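Local structure of aerobactin synthase IucA (Klebsiella pneumoniae subsp. pneumoniae, 5JM8) at residues A[184-195]-A[328-336]; A[257-266]-A[270-281]. The protein acts as an ATP-dependent NIS synthetase in the biosynthesis of the siderophore aerobactin, probably activating citrate for condensation with an acetylated hydroxylysine. All blocks are in the same frame, centred on the assembly; numbering follows the deposited sequence.

Contact 1 of 2, residues A[184-195]-A[328-336]; sequences VNKTQIAGESLH and DGWAGLRDL
R334 folds back across the neighbouring strand, so that A190 CB lies over one face of its guanidinium. Strands 189-193 and 329-334 run antiparallel, with A190-G332 and E192-W330 as hydrogen-bonded pairs. From CB of R334, a chi1 of 47° sets CG between the backbone N and the carbonyl carbon, 3.4 Å from Q188 O, the same oxygen that accepts R334 N. CD of R334 then passes 3.2 Å from T187 O. A bend at chi3 (58°) swings the R334 guanidinium across A190 CB, which NE passes and which lies 3.5 Å from CZ and 3.3 Å from NH2; NH1 of R334 comes 3.1 Å from I189 O. Farther along, G191 CA makes a CH-pi contact over the six-membered ring of W330, 3.8 Å from its centroid. NE1 of W330 sends a weak bond to OE1 of E192, whose OE2 is held by a salt bridge to R305. Back beside R334, Q188 NE2 donates to D335 O at 2.7 Å, from well above the carbonyl plane. Carbonyl oxygens thus probably ease the positive charge of R334, and G191, lacking a side chain, lets the strands approach (G191 CA to A331 CA 3.8 Å), putting its CA hydrogen over the indole.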
loop_
_atom_site.group_PDB
_atom_site.type_symbol
_atom_site.label_atom_id
_atom_site.label_comp_id
_atom_site.label_asym_id
_atom_site.label_seq_id
_atom_site.Cartn_x
_atom_site.Cartn_y
_atom_site.Cartn_z
ATOM N N VAL A 184 -11.621 -28.881 -19.247
ATOM C CA VAL A 184 -12.167 -29.225 -20.555
ATOM C C VAL A 184 -11.101 -29.796 -21.485
ATOM O O VAL A 184 -9.998 -29.258 -21.578
ATOM C CB VAL A 184 -12.800 -27.990 -21.229
ATOM C CG1 VAL A 184 -13.422 -28.363 -22.567
ATOM C CG2 VAL A 184 -13.835 -27.354 -20.316
ATOM N N ASN A 185 -11.438 -30.882 -22.174
ATOM C CA ASN A 185 -10.544 -31.446 -23.178
ATOM C C ASN A 185 -10.419 -30.472 -24.346
ATOM O O ASN A 185 -11.415 -29.921 -24.813
ATOM C CB ASN A 185 -11.053 -32.811 -23.660
ATOM C CG ASN A 185 -10.069 -33.516 -24.587
ATOM O OD1 ASN A 185 -9.373 -32.882 -25.377
ATOM N ND2 ASN A 185 -10.017 -34.839 -24.495
ATOM N N LYS A 186 -9.189 -30.272 -24.815
ATOM C CA LYS A 186 -8.900 -29.291 -25.858
ATOM C C LYS A 186 -9.701 -29.525 -27.137
ATOM O O LYS A 186 -9.916 -28.598 -27.920
ATOM C CB LYS A 186 -7.409 -29.302 -26.183
ATOM C CG LYS A 186 -6.895 -30.627 -26.723
ATOM C CD LYS A 186 -5.400 -30.556 -26.979
ATOM C CE LYS A 186 -4.856 -31.868 -27.509
ATOM N NZ LYS A 186 -3.386 -31.800 -27.723
ATOM N N THR A 187 -10.142 -30.762 -27.344
ATOM C CA THR A 187 -10.961 -31.100 -28.505
ATOM C C THR A 187 -12.333 -30.443 -28.434
ATOM O O THR A 187 -13.093 -30.488 -29.403
ATOM C CB THR A 187 -11.169 -32.621 -28.643
ATOM O OG1 THR A 187 -11.909 -33.109 -27.517
ATOM C CG2 THR A 187 -9.836 -33.353 -28.733
ATOM N N GLN A 188 -12.650 -29.850 -27.284
ATOM C CA GLN A 188 -13.925 -29.166 -27.097
ATOM C C GLN A 188 -13.741 -27.679 -26.798
ATOM O O GLN A 188 -14.684 -27.002 -26.381
ATOM C CB GLN A 188 -14.721 -29.830 -25.972
ATOM C CG GLN A 188 -15.059 -31.289 -26.239
ATOM C CD GLN A 188 -15.797 -31.489 -27.549
ATOM O OE1 GLN A 188 -15.319 -32.184 -28.445
ATOM N NE2 GLN A 188 -16.971 -30.882 -27.665
ATOM N N ILE A 189 -12.529 -27.179 -27.020
ATOM C CA ILE A 189 -12.221 -25.767 -26.811
ATOM C C ILE A 189 -11.916 -25.072 -28.131
ATOM O O ILE A 189 -10.888 -25.333 -28.755
ATOM C CB ILE A 189 -11.023 -25.582 -25.860
ATOM C CG1 ILE A 189 -11.393 -26.062 -24.457
ATOM C CG2 ILE A 189 -10.595 -24.116 -25.813
ATOM C CD1 ILE A 189 -10.223 -26.127 -23.500
ATOM N N ALA A 190 -12.814 -24.181 -28.539
ATOM C CA ALA A 190 -12.605 -23.348 -29.717
ATOM C C ALA A 190 -12.217 -21.947 -29.272
ATOM O O ALA A 190 -12.837 -21.383 -28.372
ATOM C CB ALA A 190 -13.856 -23.304 -30.574
ATOM N N GLY A 191 -11.191 -21.379 -29.897
ATOM C CA GLY A 191 -10.758 -20.044 -29.540
ATOM C C GLY A 191 -9.631 -19.523 -30.405
ATOM O O GLY A 191 -9.287 -20.112 -31.428
ATOM N N GLU A 192 -9.053 -18.408 -29.975
ATOM C CA GLU A 192 -8.002 -17.739 -30.723
ATOM C C GLU A 192 -7.300 -16.753 -29.797
ATOM O O GLU A 192 -7.909 -16.248 -28.855
ATOM C CB GLU A 192 -8.596 -17.029 -31.940
ATOM C CG GLU A 192 -7.590 -16.628 -33.000
ATOM C CD GLU A 192 -8.247 -15.946 -34.190
ATOM O OE1 GLU A 192 -9.496 -15.884 -34.232
ATOM O OE2 GLU A 192 -7.514 -15.472 -35.082
ATOM N N SER A 193 -6.020 -16.489 -30.047
ATOM C CA SER A 193 -5.279 -15.533 -29.230
ATOM C C SER A 193 -4.038 -15.005 -29.941
ATOM O O SER A 193 -3.484 -15.670 -30.818
ATOM C CB SER A 193 -4.880 -16.175 -27.901
ATOM O OG SER A 193 -4.194 -15.250 -27.078
ATOM N N LEU A 194 -3.611 -13.805 -29.550
ATOM C CA LEU A 194 -2.389 -13.195 -30.071
ATOM C C LEU A 194 -1.274 -13.263 -29.034
ATOM O O LEU A 194 -1.538 -13.430 -27.842
ATOM C CB LEU A 194 -2.638 -11.739 -30.469
ATOM C CG LEU A 194 -3.573 -11.498 -31.657
ATOM C CD1 LEU A 194 -3.747 -10.006 -31.898
ATOM C CD2 LEU A 194 -3.054 -12.181 -32.913
ATOM N N HIS A 195 -0.032 -13.148 -29.500
ATOM C CA HIS A 195 1.145 -13.133 -28.630
ATOM C C HIS A 195 1.348 -14.494 -27.968
ATOM O O HIS A 195 2.402 -15.116 -28.116
ATOM C CB HIS A 195 1.016 -12.030 -27.577
ATOM C CG HIS A 195 0.515 -10.731 -28.130
ATOM N ND1 HIS A 195 1.182 -10.038 -29.118
ATOM C CD2 HIS A 195 -0.591 -10.004 -27.844
ATOM C CE1 HIS A 195 0.511 -8.938 -29.412
ATOM N NE2 HIS A 195 -0.569 -8.894 -28.651
ATOM N N ASP A 328 -7.746 -9.212 -27.676
ATOM C CA ASP A 328 -6.902 -9.995 -28.574
ATOM C C ASP A 328 -6.970 -11.493 -28.292
ATOM O O ASP A 328 -6.041 -12.235 -28.614
ATOM C CB ASP A 328 -5.447 -9.518 -28.475
ATOM C CG ASP A 328 -4.907 -9.561 -27.055
ATOM O OD1 ASP A 328 -5.532 -10.209 -26.191
ATOM O OD2 ASP A 328 -3.848 -8.947 -26.803
ATOM N N GLY A 329 -8.066 -11.936 -27.685
ATOM C CA GLY A 329 -8.249 -13.344 -27.390
ATOM C C GLY A 329 -9.683 -13.681 -27.047
ATOM O O GLY A 329 -10.397 -12.872 -26.454
ATOM N N TRP A 330 -10.107 -14.879 -27.428
ATOM C CA TRP A 330 -11.449 -15.352 -27.115
ATOM C C TRP A 330 -11.490 -16.868 -27.133
ATOM O O TRP A 330 -10.635 -17.518 -27.732
ATOM C CB TRP A 330 -12.474 -14.796 -28.104
ATOM C CG TRP A 330 -12.295 -15.287 -29.512
ATOM C CD1 TRP A 330 -11.592 -14.677 -30.509
ATOM C CD2 TRP A 330 -12.833 -16.488 -30.080
ATOM N NE1 TRP A 330 -11.657 -15.423 -31.661
ATOM C CE2 TRP A 330 -12.413 -16.540 -31.424
ATOM C CE3 TRP A 330 -13.630 -17.525 -29.583
ATOM C CZ2 TRP A 330 -12.760 -17.586 -32.277
ATOM C CZ3 TRP A 330 -13.974 -18.563 -30.431
ATOM C CH2 TRP A 330 -13.540 -18.585 -31.762
ATOM N N ALA A 331 -12.495 -17.427 -26.475
ATOM C CA ALA A 331 -12.650 -18.867 -26.433
ATOM C C ALA A 331 -14.108 -19.236 -26.212
ATOM O O ALA A 331 -14.926 -18.393 -25.843
ATOM C CB ALA A 331 -11.776 -19.457 -25.340
ATOM N N GLY A 332 -14.424 -20.502 -26.448
ATOM C CA GLY A 332 -15.769 -21.001 -26.252
ATOM C C GLY A 332 -15.773 -22.512 -26.229
ATOM O O GLY A 332 -14.753 -23.149 -26.501
ATOM N N LEU A 333 -16.921 -23.087 -25.895
ATOM C CA LEU A 333 -17.084 -24.531 -25.905
ATOM C C LEU A 333 -17.779 -24.959 -27.185
ATOM O O LEU A 333 -18.655 -24.256 -27.689
ATOM C CB LEU A 333 -17.888 -24.997 -24.691
ATOM C CG LEU A 333 -17.245 -24.748 -23.327
ATOM C CD1 LEU A 333 -18.225 -25.094 -22.221
ATOM C CD2 LEU A 333 -15.960 -25.552 -23.176
ATOM N N ARG A 334 -17.369 -26.107 -27.712
ATOM C CA ARG A 334 -18.046 -26.725 -28.843
ATOM C C ARG A 334 -18.681 -28.036 -28.387
ATOM O O ARG A 334 -18.118 -28.740 -27.547
ATOM C CB ARG A 334 -17.065 -26.964 -29.995
ATOM C CG ARG A 334 -15.771 -27.608 -29.548
ATOM C CD ARG A 334 -14.961 -28.172 -30.700
ATOM N NE ARG A 334 -14.609 -27.173 -31.707
ATOM C CZ ARG A 334 -13.425 -26.574 -31.793
ATOM N NH1 ARG A 334 -12.458 -26.852 -30.926
ATOM N NH2 ARG A 334 -13.202 -25.687 -32.753
ATOM N N ASP A 335 -19.855 -28.362 -28.924
ATOM C CA ASP A 335 -20.526 -29.607 -28.560
ATOM C C ASP A 335 -19.763 -30.802 -29.138
ATOM O O ASP A 335 -18.691 -30.639 -29.721
ATOM C CB ASP A 335 -21.991 -29.606 -29.031
ATOM C CG ASP A 335 -22.140 -29.414 -30.533
ATOM O OD1 ASP A 335 -21.200 -29.727 -31.292
ATOM O OD2 ASP A 335 -23.220 -28.952 -30.958
ATOM N N LEU A 336 -20.315 -31.998 -28.973
ATOM C CA LEU A 336 -19.634 -33.217 -29.401
ATOM C C LEU A 336 -19.452 -33.274 -30.916
ATOM O O LEU A 336 -18.560 -33.960 -31.414
ATOM C CB LEU A 336 -20.411 -34.442 -28.924
ATOM C CG LEU A 336 -19.669 -35.772 -29.050
ATOM C CD1 LEU A 336 -19.898 -36.609 -27.803
ATOM C CD2 LEU A 336 -20.112 -36.519 -30.300
#

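Contact 2 of 2, residues A[257-266]-A[270-281]; sequences APWLPTTSSR and CATSRDMIKFSL. With ATP (adenosine-5'-triphosphate), chain I.
W259 presents one ring face to C270 while its far edge reaches strand 275-279, and at the other end of the contact R266 lays its guanidinium against K278. Two flat groups, each covered on a face by an aliphatic carbon, thus mark the ends of this three-stranded antiparallel meander, with strand 267-269 in the middle. CB of C270 sits almost squarely above the six-membered ring of W259, 3.4 Å from its centroid and 6° off the normal, a close CH-pi contact. With SG of C270 anti to the backbone N (chi1 180°), the sulfur lies over the five-membered ring and also meets CB of A257 at 3.6 Å. I277 CG2 approaches the six-membered ring off-centre, and CH2 of W259, at the ring edge, lies 3.3 Å from D275 O. A main-chain bond from F279 N to R266 O, 3.0 Å long, ties the other end. There the R266 chain runs extended from CG to NE, crossing K278 at a slant; CE of K278 packs over one guanidinium face, and the edge is turned to the beta-phosphorus of ATP. NE of R266 donates to ATP O1B at 3.2 Å and NH1 to ATP O2B. K278, fully extended, brings NZ to the same O2B at 2.6 Å, close to the gamma-phosphate as well, and forms a salt bridge with D447, a magnesium ligand. S264 OG, from the type I turn of T262 to S265, adds a bond to ATP O1G at 2.6 Å. Together these groups imply a pocket built for the triphosphate: two cations converge on the beta-phosphate, whose negative charge probably offsets their proximity, and packing of K278 CE on the guanidinium face is consistent with holding both groups toward it.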
loop_
_atom_site.group_PDB
_atom_site.type_symbol
_atom_site.label_atom_id
_atom_site.label_comp_id
_atom_site.label_asym_id
_atom_site.label_seq_id
_atom_site.Cartn_x
_atom_site.Cartn_y
_atom_site.Cartn_z
ATOM N N ALA A 257 -9.625 -15.629 -7.529
ATOM C CA ALA A 257 -9.663 -14.209 -7.212
ATOM C C ALA A 257 -11.064 -13.631 -7.376
ATOM O O ALA A 257 -11.874 -14.171 -8.126
ATOM C CB ALA A 257 -8.676 -13.459 -8.093
ATOM N N PRO A 258 -11.354 -12.528 -6.669
ATOM C CA PRO A 258 -12.666 -11.881 -6.771
ATOM C C PRO A 258 -12.810 -11.048 -8.038
ATOM O O PRO A 258 -11.877 -10.336 -8.411
ATOM C CB PRO A 258 -12.709 -10.993 -5.529
ATOM C CG PRO A 258 -11.289 -10.640 -5.286
ATOM C CD PRO A 258 -10.483 -11.844 -5.696
ATOM N N TRP A 259 -13.970 -11.137 -8.682
ATOM C CA TRP A 259 -14.246 -10.376 -9.896
ATOM C C TRP A 259 -15.416 -9.426 -9.690
ATOM O O TRP A 259 -16.380 -9.759 -9.005
ATOM C CB TRP A 259 -14.538 -11.319 -11.057
ATOM C CG TRP A 259 -13.330 -12.037 -11.530
ATOM C CD1 TRP A 259 -12.763 -13.143 -10.972
ATOM C CD2 TRP A 259 -12.525 -11.699 -12.662
ATOM N NE1 TRP A 259 -11.654 -13.518 -11.691
ATOM C CE2 TRP A 259 -11.486 -12.644 -12.732
ATOM C CE3 TRP A 259 -12.580 -10.684 -13.620
ATOM C CZ2 TRP A 259 -10.515 -12.608 -13.726
ATOM C CZ3 TRP A 259 -11.617 -10.651 -14.605
ATOM C CH2 TRP A 259 -10.598 -11.605 -14.651
ATOM N N LEU A 260 -15.322 -8.246 -10.296
ATOM C CA LEU A 260 -16.342 -7.214 -10.160
ATOM C C LEU A 260 -17.117 -7.032 -11.462
ATOM O O LEU A 260 -16.520 -6.715 -12.491
ATOM C CB LEU A 260 -15.704 -5.879 -9.760
ATOM C CG LEU A 260 -15.329 -5.645 -8.296
ATOM C CD1 LEU A 260 -14.240 -6.596 -7.821
ATOM C CD2 LEU A 260 -14.895 -4.201 -8.116
ATOM N N PRO A 261 -18.445 -7.240 -11.435
ATOM C CA PRO A 261 -19.192 -6.862 -12.639
ATOM C C PRO A 261 -19.128 -5.357 -12.882
ATOM O O PRO A 261 -19.325 -4.581 -11.949
ATOM C CB PRO A 261 -20.626 -7.320 -12.335
ATOM C CG PRO A 261 -20.679 -7.530 -10.859
ATOM C CD PRO A 261 -19.299 -7.933 -10.452
ATOM N N THR A 262 -18.838 -4.957 -14.116
ATOM C CA THR A 262 -18.707 -3.544 -14.452
ATOM C C THR A 262 -20.041 -2.987 -14.942
ATOM O O THR A 262 -21.064 -3.668 -14.871
ATOM C CB THR A 262 -17.625 -3.320 -15.528
ATOM O OG1 THR A 262 -18.040 -3.909 -16.767
ATOM C CG2 THR A 262 -16.307 -3.937 -15.087
ATOM N N THR A 263 -20.021 -1.750 -15.431
ATOM C CA THR A 263 -21.226 -1.076 -15.909
ATOM C C THR A 263 -22.048 -1.929 -16.880
ATOM O O THR A 263 -23.274 -1.812 -16.931
ATOM C CB THR A 263 -20.877 0.254 -16.612
ATOM O OG1 THR A 263 -19.701 0.083 -17.413
ATOM C CG2 THR A 263 -20.634 1.358 -15.591
ATOM N N SER A 264 -21.371 -2.789 -17.637
ATOM C CA SER A 264 -22.023 -3.603 -18.659
ATOM C C SER A 264 -22.423 -4.980 -18.137
ATOM O O SER A 264 -22.958 -5.800 -18.885
ATOM C CB SER A 264 -21.103 -3.767 -19.867
ATOM O OG SER A 264 -19.837 -4.260 -19.472
ATOM N N SER A 265 -22.142 -5.226 -16.859
ATOM C CA SER A 265 -22.504 -6.473 -16.177
ATOM C C SER A 265 -21.773 -7.705 -16.722
ATOM O O SER A 265 -21.188 -8.465 -15.952
ATOM C CB SER A 265 -24.016 -6.709 -16.246
ATOM O OG SER A 265 -24.730 -5.660 -15.615
ATOM N N ARG A 266 -21.809 -7.913 -18.036
ATOM C CA ARG A 266 -21.199 -9.107 -18.619
ATOM C C ARG A 266 -19.683 -9.012 -18.653
ATOM O O ARG A 266 -19.003 -10.019 -18.847
ATOM C CB ARG A 266 -21.732 -9.359 -20.032
ATOM C CG ARG A 266 -21.461 -8.259 -21.052
ATOM C CD ARG A 266 -21.751 -8.788 -22.450
ATOM N NE ARG A 266 -21.852 -7.745 -23.467
ATOM C CZ ARG A 266 -22.140 -7.986 -24.743
ATOM N NH1 ARG A 266 -22.216 -6.987 -25.611
ATOM N NH2 ARG A 266 -22.352 -9.228 -25.157
ATOM N N CYS A 270 -10.904 -7.772 -12.466
ATOM C CA CYS A 270 -10.107 -8.251 -11.342
ATOM C C CYS A 270 -8.786 -7.486 -11.323
ATOM O O CYS A 270 -7.989 -7.590 -12.254
ATOM C CB CYS A 270 -9.869 -9.760 -11.442
ATOM S SG CYS A 270 -8.892 -10.469 -10.093
ATOM N N ALA A 271 -8.568 -6.718 -10.260
ATOM C CA ALA A 271 -7.458 -5.769 -10.190
ATOM C C ALA A 271 -6.096 -6.432 -10.382
ATOM O O ALA A 271 -5.155 -5.801 -10.865
ATOM C CB ALA A 271 -7.492 -5.027 -8.857
ATOM N N THR A 272 -6.002 -7.703 -10.006
ATOM C CA THR A 272 -4.744 -8.439 -10.076
ATOM C C THR A 272 -4.618 -9.251 -11.362
ATOM O O THR A 272 -3.581 -9.864 -11.616
ATOM C CB THR A 272 -4.596 -9.389 -8.875
ATOM O OG1 THR A 272 -5.702 -10.300 -8.847
ATOM C CG2 THR A 272 -4.564 -8.603 -7.575
ATOM N N SER A 273 -5.677 -9.258 -12.167
ATOM C CA SER A 273 -5.679 -10.005 -13.418
ATOM C C SER A 273 -5.172 -9.160 -14.578
ATOM O O SER A 273 -5.636 -8.041 -14.800
ATOM C CB SER A 273 -7.081 -10.518 -13.735
ATOM O OG SER A 273 -7.120 -11.113 -15.021
ATOM N N ARG A 274 -4.221 -9.718 -15.317
ATOM C CA ARG A 274 -3.673 -9.071 -16.497
ATOM C C ARG A 274 -4.753 -8.886 -17.557
ATOM O O ARG A 274 -4.642 -8.024 -18.430
ATOM C CB ARG A 274 -2.516 -9.902 -17.048
ATOM C CG ARG A 274 -1.730 -9.245 -18.163
ATOM C CD ARG A 274 -0.455 -10.028 -18.441
ATOM N NE ARG A 274 0.421 -10.086 -17.273
ATOM C CZ ARG A 274 1.290 -9.136 -16.940
ATOM N NH1 ARG A 274 1.408 -8.041 -17.684
ATOM N NH2 ARG A 274 2.044 -9.280 -15.858
ATOM N N ASP A 275 -5.799 -9.703 -17.462
ATOM C CA ASP A 275 -6.904 -9.670 -18.413
ATOM C C ASP A 275 -8.246 -9.443 -17.728
ATOM O O ASP A 275 -8.499 -9.967 -16.642
ATOM C CB ASP A 275 -6.961 -10.979 -19.205
ATOM C CG ASP A 275 -5.801 -11.135 -20.162
ATOM O OD1 ASP A 275 -5.388 -10.127 -20.772
ATOM O OD2 ASP A 275 -5.302 -12.269 -20.304
ATOM N N MET A 276 -9.094 -8.648 -18.370
ATOM C CA MET A 276 -10.511 -8.619 -18.045
ATOM C C MET A 276 -11.182 -9.700 -18.881
ATOM O O MET A 276 -10.589 -10.206 -19.836
ATOM C CB MET A 276 -11.127 -7.251 -18.337
ATOM C CG MET A 276 -10.552 -6.112 -17.522
ATOM S SD MET A 276 -11.496 -4.601 -17.764
ATOM C CE MET A 276 -10.417 -3.386 -17.011
ATOM N N ILE A 277 -12.414 -10.053 -18.531
ATOM C CA ILE A 277 -13.145 -11.055 -19.292
ATOM C C ILE A 277 -14.578 -10.593 -19.557
ATOM O O ILE A 277 -15.259 -10.080 -18.668
ATOM C CB ILE A 277 -13.125 -12.418 -18.565
ATOM C CG1 ILE A 277 -13.708 -13.514 -19.458
ATOM C CG2 ILE A 277 -13.852 -12.330 -17.228
ATOM C CD1 ILE A 277 -13.249 -14.904 -19.080
ATOM N N LYS A 278 -15.003 -10.755 -20.807
ATOM C CA LYS A 278 -16.325 -10.337 -21.258
ATOM C C LYS A 278 -17.114 -11.546 -21.744
ATOM O O LYS A 278 -16.854 -12.068 -22.826
ATOM C CB LYS A 278 -16.198 -9.298 -22.371
ATOM C CG LYS A 278 -17.515 -8.836 -22.963
ATOM C CD LYS A 278 -17.289 -7.717 -23.968
ATOM C CE LYS A 278 -18.584 -7.271 -24.620
ATOM N NZ LYS A 278 -18.374 -6.101 -25.512
ATOM N N PHE A 279 -18.079 -11.980 -20.937
ATOM C CA PHE A 279 -18.802 -13.220 -21.196
ATOM C C PHE A 279 -20.018 -13.035 -22.091
ATOM O O PHE A 279 -20.651 -11.978 -22.098
ATOM C CB PHE A 279 -19.263 -13.855 -19.882
ATOM C CG PHE A 279 -18.149 -14.399 -19.037
ATOM C CD1 PHE A 279 -17.503 -15.573 -19.387
ATOM C CD2 PHE A 279 -17.764 -13.748 -17.878
ATOM C CE1 PHE A 279 -16.486 -16.076 -18.604
ATOM C CE2 PHE A 279 -16.748 -14.250 -17.090
ATOM C CZ PHE A 279 -16.110 -15.414 -17.452
ATOM N N SER A 280 -20.334 -14.085 -22.841
ATOM C CA SER A 280 -21.629 -14.205 -23.491
ATOM C C SER A 280 -22.649 -14.491 -22.398
ATOM O O SER A 280 -22.668 -15.586 -21.838
ATOM C CB SER A 280 -21.613 -15.319 -24.541
ATOM O OG SER A 280 -22.843 -15.391 -25.236
ATOM N N LEU A 281 -23.478 -13.499 -22.083
ATOM C CA LEU A 281 -24.395 -13.585 -20.948
ATOM C C LEU A 281 -25.848 -13.474 -21.404
ATOM O O LEU A 281 -26.272 -12.434 -21.902
ATOM C CB LEU A 281 -24.063 -12.484 -19.931
ATOM C CG LEU A 281 -24.852 -12.442 -18.619
ATOM C CD1 LEU A 281 -24.651 -13.713 -17.817
ATOM C CD2 LEU A 281 -24.448 -11.227 -17.795
HETATM P PG ATP I . -18.414 -3.735 -22.584
HETATM O O1G ATP I . -18.046 -4.567 -21.382
HETATM O O2G ATP I . -18.010 -2.285 -22.462
HETATM O O3G ATP I . -18.020 -4.355 -23.903
HETATM P PB ATP I . -21.060 -3.891 -23.780
HETATM O O1B ATP I . -22.287 -4.579 -23.234
HETATM O O2B ATP I . -20.344 -4.482 -24.973
HETATM O O3B ATP I . -20.032 -3.662 -22.549
HETATM P PA ATP I . -22.710 -1.871 -24.963
HETATM O O1A ATP I . -23.108 -2.985 -25.898
HETATM O O2A ATP I . -22.375 -0.509 -25.520
HETATM O O3A ATP I . -21.439 -2.356 -24.101
HETATM O "O5'" ATP I . -23.837 -1.659 -23.837
HETATM C "C5'" ATP I . -23.610 -0.658 -22.851
HETATM C "C4'" ATP I . -24.252 -1.019 -21.519
HETATM O "O4'" ATP I . -24.029 0.063 -20.612
HETATM C "C3'" ATP I . -25.755 -1.234 -21.612
HETATM O "O3'" ATP I . -26.104 -2.471 -20.978
HETATM C "C2'" ATP I . -26.384 -0.053 -20.897
HETATM O "O2'" ATP I . -27.471 -0.452 -20.063
HETATM C "C1'" ATP I . -25.260 0.531 -20.057
HETATM N N9 ATP I . -25.271 2.010 -20.073
HETATM C C8 ATP I . -25.395 2.774 -18.976
HETATM N N7 ATP I . -25.373 4.091 -19.300
HETATM C C5 ATP I . -25.228 4.174 -20.634
HETATM C C6 ATP I . -25.128 5.269 -21.620
HETATM N N6 ATP I . -25.184 6.554 -21.199
HETATM N N1 ATP I . -24.985 4.934 -22.923
HETATM C C2 ATP I . -24.931 3.650 -23.329
HETATM N N3 ATP I . -25.016 2.610 -22.481
HETATM C C4 ATP I . -25.163 2.800 -21.145
#

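Overall arrangement
Contacts 1 and 2 belong to one antiparallel sheet of the IucA/IucC region, and strand 345-350 joins them: it pairs with 329-334 of contact 1 and with 275-284 of contact 2. Their centres lie 19 Å apart, their nearest atoms about 5 Å, without touching. Contact 2 supplies part of the triphosphate pocket, with the K278 side chain about 6 Å from the magnesium ion. Contact 1 stands farther back, the W330 side chain about 13 Å from ATP. R201 bridges them, forming salt bridges with D328 of contact 1 and D275 of contact 2; R349, on the shared strand, hydrogen-bonds ATP and pairs through its backbone with M276 of contact 2.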